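Local coordinates for protein aldehyde dehydrogenase (Burkholderia cenocepacia, PDB 4O6R) that probably oxidises aldehydes to carboxylic acids with NAD+ or NADP+ as electron acceptor, and can bind AMP, at residues Gly292-Asp303 against Phe395-Ser403. Residues are numbered along the deposited sequence; the frame is centred on the assembly and turned at random.
Sequences GSRLVLHERIAD and FVTVLRFGS
Strands 294-298 and 395-401 pair in parallel, their axes 4.5 Å apart at closest approach, through six alternating backbone hydrogen bonds, from T397 N to S293 O through to E299 N to F401 O. R400, its chain extended from CG to NE, reaches past the end of strand 294-298 to the start of helix 302-315 and turns the NH1 side of its guanidinium to two acids. R400 NH1 meets E299 OE2 at 2.8 Å on the syn side of the carboxylate. R400 grips D303 end-on, NH2 to OD1 at 2.8 Å and NH1 to OD2 at 3.2 Å; both oxygens lie near the guanidinium plane, while the nitrogens come from above the carboxylate plane. A302 CB lies over one guanidinium face, and E378 pairs with NE, so three acids probably share this charge. On the same sheet face, L297 CD1 packs on V398 CG1. On the opposite face, CG between the backbone N and the carbonyl carbon (chi1 71°) brings the F401 ring over strand 294-298: H298 CA sits 3.8 Å from its centroid, the H298 ring turns an edge to it (planes at 85°), and V296 CG1 touches F401 CD1 at 3.5 Å. In the sheet of the probable catalytic domain, strands 261-264 and 375-378 flank this pair; helix 302-315 packs against L295, L297 and R400, helix 404-411 against V296, L399 and F401.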
loop_
_atom_site.group_PDB
_atom_site.type_symbol
_atom_site.label_atom_id
_atom_site.label_comp_id
_atom_site.label_asym_id
_atom_site.label_seq_id
_atom_site.Cartn_x
_atom_site.Cartn_y
_atom_site.Cartn_z
ATOM N N GLY A 292 2.883 32.588 -0.299
ATOM C CA GLY A 292 1.883 33.088 0.627
ATOM C C GLY A 292 1.467 34.503 0.244
ATOM O O GLY A 292 1.811 35.467 0.948
ATOM N N SER A 293 0.699 34.624 -0.841
ATOM C CA SER A 293 0.399 35.956 -1.404
ATOM C C SER A 293 -0.786 36.685 -0.770
ATOM O O SER A 293 -1.025 37.872 -1.093
ATOM C CB SER A 293 0.180 35.872 -2.920
ATOM O OG SER A 293 -0.784 34.864 -3.256
ATOM N N ARG A 294 -1.529 35.995 0.075
ATOM C CA ARG A 294 -2.565 36.612 0.865
ATOM C C ARG A 294 -2.280 36.387 2.316
ATOM O O ARG A 294 -2.343 35.253 2.794
ATOM C CB ARG A 294 -3.957 36.049 0.529
ATOM C CG ARG A 294 -4.371 36.348 -0.901
ATOM C CD ARG A 294 -5.798 35.866 -1.201
ATOM N NE ARG A 294 -5.868 34.406 -1.203
ATOM C CZ ARG A 294 -6.875 33.680 -0.693
ATOM N NH1 ARG A 294 -7.974 34.257 -0.190
ATOM N NH2 ARG A 294 -6.783 32.353 -0.707
ATOM N N LEU A 295 -2.002 37.473 3.038
ATOM C CA LEU A 295 -1.720 37.385 4.446
ATOM C C LEU A 295 -2.997 37.757 5.138
ATOM O O LEU A 295 -3.509 38.864 4.953
ATOM C CB LEU A 295 -0.560 38.305 4.781
ATOM C CG LEU A 295 -0.092 38.340 6.209
ATOM C CD1 LEU A 295 0.528 37.016 6.578
ATOM C CD2 LEU A 295 0.876 39.489 6.391
ATOM N N VAL A 296 -3.570 36.797 5.850
ATOM C CA VAL A 296 -4.907 36.892 6.376
ATOM C C VAL A 296 -4.763 36.949 7.900
ATOM O O VAL A 296 -4.467 35.930 8.537
ATOM C CB VAL A 296 -5.775 35.685 5.952
ATOM C CG1 VAL A 296 -7.177 35.826 6.530
ATOM C CG2 VAL A 296 -5.836 35.556 4.437
ATOM N N LEU A 297 -4.938 38.136 8.484
ATOM C CA LEU A 297 -4.521 38.386 9.868
ATOM C C LEU A 297 -5.704 38.621 10.787
ATOM O O LEU A 297 -6.603 39.391 10.456
ATOM C CB LEU A 297 -3.654 39.642 9.932
ATOM C CG LEU A 297 -2.382 39.610 9.097
ATOM C CD1 LEU A 297 -1.713 40.964 9.182
ATOM C CD2 LEU A 297 -1.423 38.527 9.592
ATOM N N HIS A 298 -5.689 37.973 11.947
ATOM C CA HIS A 298 -6.722 38.193 12.929
ATOM C C HIS A 298 -6.659 39.653 13.392
ATOM O O HIS A 298 -5.587 40.183 13.655
ATOM C CB HIS A 298 -6.560 37.272 14.134
ATOM C CG HIS A 298 -7.755 37.265 15.027
ATOM N ND1 HIS A 298 -7.968 38.237 15.972
ATOM C CD2 HIS A 298 -8.844 36.469 15.059
ATOM C CE1 HIS A 298 -9.121 38.025 16.583
ATOM N NE2 HIS A 298 -9.669 36.948 16.055
ATOM N N GLU A 299 -7.816 40.271 13.490
ATOM C CA GLU A 299 -7.921 41.693 13.847
ATOM C C GLU A 299 -7.140 42.082 15.124
ATOM O O GLU A 299 -6.597 43.175 15.208
ATOM C CB GLU A 299 -9.399 42.091 13.998
ATOM C CG GLU A 299 -9.629 43.602 14.133
ATOM C CD GLU A 299 -9.257 44.379 12.852
ATOM O OE1 GLU A 299 -9.901 44.092 11.795
ATOM O OE2 GLU A 299 -8.321 45.242 12.885
ATOM N N ARG A 300 -7.151 41.218 16.135
ATOM C CA ARG A 300 -6.477 41.516 17.395
ATOM C C ARG A 300 -4.965 41.660 17.264
ATOM O O ARG A 300 -4.387 42.404 18.021
ATOM C CB ARG A 300 -6.814 40.480 18.486
ATOM C CG ARG A 300 -8.251 40.542 18.978
ATOM C CD ARG A 300 -8.460 41.793 19.839
ATOM N NE ARG A 300 -9.832 42.309 19.811
ATOM C CZ ARG A 300 -10.803 41.949 20.651
ATOM N NH1 ARG A 300 -10.582 41.035 21.602
ATOM N NH2 ARG A 300 -12.007 42.505 20.527
ATOM N N ILE A 301 -4.346 40.959 16.318
ATOM C CA ILE A 301 -2.879 41.013 16.142
ATOM C C ILE A 301 -2.420 41.670 14.837
ATOM O O ILE A 301 -1.214 41.823 14.592
ATOM C CB ILE A 301 -2.211 39.633 16.336
ATOM C CG1 ILE A 301 -2.766 38.525 15.424
ATOM C CG2 ILE A 301 -2.373 39.164 17.769
ATOM C CD1 ILE A 301 -2.405 38.657 13.981
ATOM N N ALA A 302 -3.370 42.089 13.998
ATOM C CA ALA A 302 -3.000 42.571 12.651
ATOM C C ALA A 302 -2.033 43.737 12.682
ATOM O O ALA A 302 -1.006 43.686 12.033
ATOM C CB ALA A 302 -4.241 42.920 11.855
ATOM N N ASP A 303 -2.331 44.756 13.492
ATOM C CA ASP A 303 -1.506 45.946 13.531
ATOM C C ASP A 303 -0.124 45.650 14.088
ATOM O O ASP A 303 0.874 46.072 13.511
ATOM C CB ASP A 303 -2.215 47.088 14.284
ATOM C CG ASP A 303 -3.537 47.499 13.592
ATOM O OD1 ASP A 303 -3.501 47.877 12.421
ATOM O OD2 ASP A 303 -4.639 47.371 14.187
ATOM N N PHE A 395 5.030 40.406 -3.530
ATOM C CA PHE A 395 3.873 41.272 -3.409
ATOM C C PHE A 395 2.841 40.538 -2.581
ATOM O O PHE A 395 2.348 39.528 -2.997
ATOM C CB PHE A 395 3.334 41.558 -4.828
ATOM C CG PHE A 395 2.173 42.502 -4.895
ATOM C CD1 PHE A 395 0.937 42.171 -4.336
ATOM C CD2 PHE A 395 2.275 43.698 -5.591
ATOM C CE1 PHE A 395 -0.131 43.045 -4.424
ATOM C CE2 PHE A 395 1.196 44.558 -5.705
ATOM C CZ PHE A 395 -0.013 44.246 -5.120
ATOM N N VAL A 396 2.534 41.041 -1.397
ATOM C CA VAL A 396 1.554 40.369 -0.531
ATOM C C VAL A 396 0.356 41.273 -0.242
ATOM O O VAL A 396 0.507 42.473 -0.033
ATOM C CB VAL A 396 2.219 39.821 0.766
ATOM C CG1 VAL A 396 2.890 40.937 1.561
ATOM C CG2 VAL A 396 1.219 39.015 1.607
ATOM N N THR A 397 -0.828 40.682 -0.307
ATOM C CA THR A 397 -2.071 41.364 -0.027
ATOM C C THR A 397 -2.606 40.957 1.344
ATOM O O THR A 397 -2.743 39.770 1.636
ATOM C CB THR A 397 -3.106 41.071 -1.104
ATOM O OG1 THR A 397 -2.565 41.461 -2.381
ATOM C CG2 THR A 397 -4.406 41.847 -0.818
ATOM N N VAL A 398 -2.883 41.969 2.171
ATOM C CA VAL A 398 -3.301 41.753 3.543
ATOM C C VAL A 398 -4.785 41.948 3.672
ATOM O O VAL A 398 -5.344 42.958 3.185
ATOM C CB VAL A 398 -2.616 42.713 4.506
ATOM C CG1 VAL A 398 -2.908 42.325 5.957
ATOM C CG2 VAL A 398 -1.125 42.733 4.264
ATOM N N LEU A 399 -5.398 40.999 4.380
ATOM C CA LEU A 399 -6.808 41.006 4.710
ATOM C C LEU A 399 -6.933 40.673 6.208
ATOM O O LEU A 399 -6.061 40.001 6.765
ATOM C CB LEU A 399 -7.531 39.935 3.890
ATOM C CG LEU A 399 -7.514 40.094 2.363
ATOM C CD1 LEU A 399 -7.837 38.802 1.658
ATOM C CD2 LEU A 399 -8.460 41.196 1.954
ATOM N N ARG A 400 -7.987 41.160 6.855
ATOM C CA ARG A 400 -8.205 40.917 8.270
ATOM C C ARG A 400 -9.495 40.122 8.488
ATOM O O ARG A 400 -10.393 40.163 7.651
ATOM C CB ARG A 400 -8.299 42.251 9.029
ATOM C CG ARG A 400 -7.025 43.064 8.925
ATOM C CD ARG A 400 -7.137 44.345 9.705
ATOM N NE ARG A 400 -6.016 45.225 9.461
ATOM C CZ ARG A 400 -5.491 46.015 10.383
ATOM N NH1 ARG A 400 -5.968 46.013 11.624
ATOM N NH2 ARG A 400 -4.449 46.767 10.065
ATOM N N PHE A 401 -9.570 39.435 9.624
ATOM C CA PHE A 401 -10.744 38.654 10.003
ATOM C C PHE A 401 -10.941 38.626 11.491
ATOM O O PHE A 401 -10.035 38.972 12.251
ATOM C CB PHE A 401 -10.624 37.210 9.488
ATOM C CG PHE A 401 -9.578 36.378 10.205
ATOM C CD1 PHE A 401 -8.242 36.463 9.843
ATOM C CD2 PHE A 401 -9.919 35.544 11.265
ATOM C CE1 PHE A 401 -7.273 35.697 10.482
ATOM C CE2 PHE A 401 -8.964 34.774 11.905
ATOM C CZ PHE A 401 -7.632 34.852 11.513
ATOM N N GLY A 402 -12.134 38.195 11.896
ATOM C CA GLY A 402 -12.534 38.186 13.298
ATOM C C GLY A 402 -13.043 36.879 13.899
ATOM O O GLY A 402 -13.144 36.809 15.118
ATOM N N SER A 403 -13.460 35.907 13.064
ATOM C CA SER A 403 -13.875 34.570 13.495
ATOM C C SER A 403 -13.169 33.529 12.608
ATOM O O SER A 403 -12.744 33.850 11.520
ATOM C CB SER A 403 -15.376 34.447 13.319
ATOM O OG SER A 403 -15.680 34.504 11.938
HETATM O O HOH W 1 -0.926 39.374 -3.444
#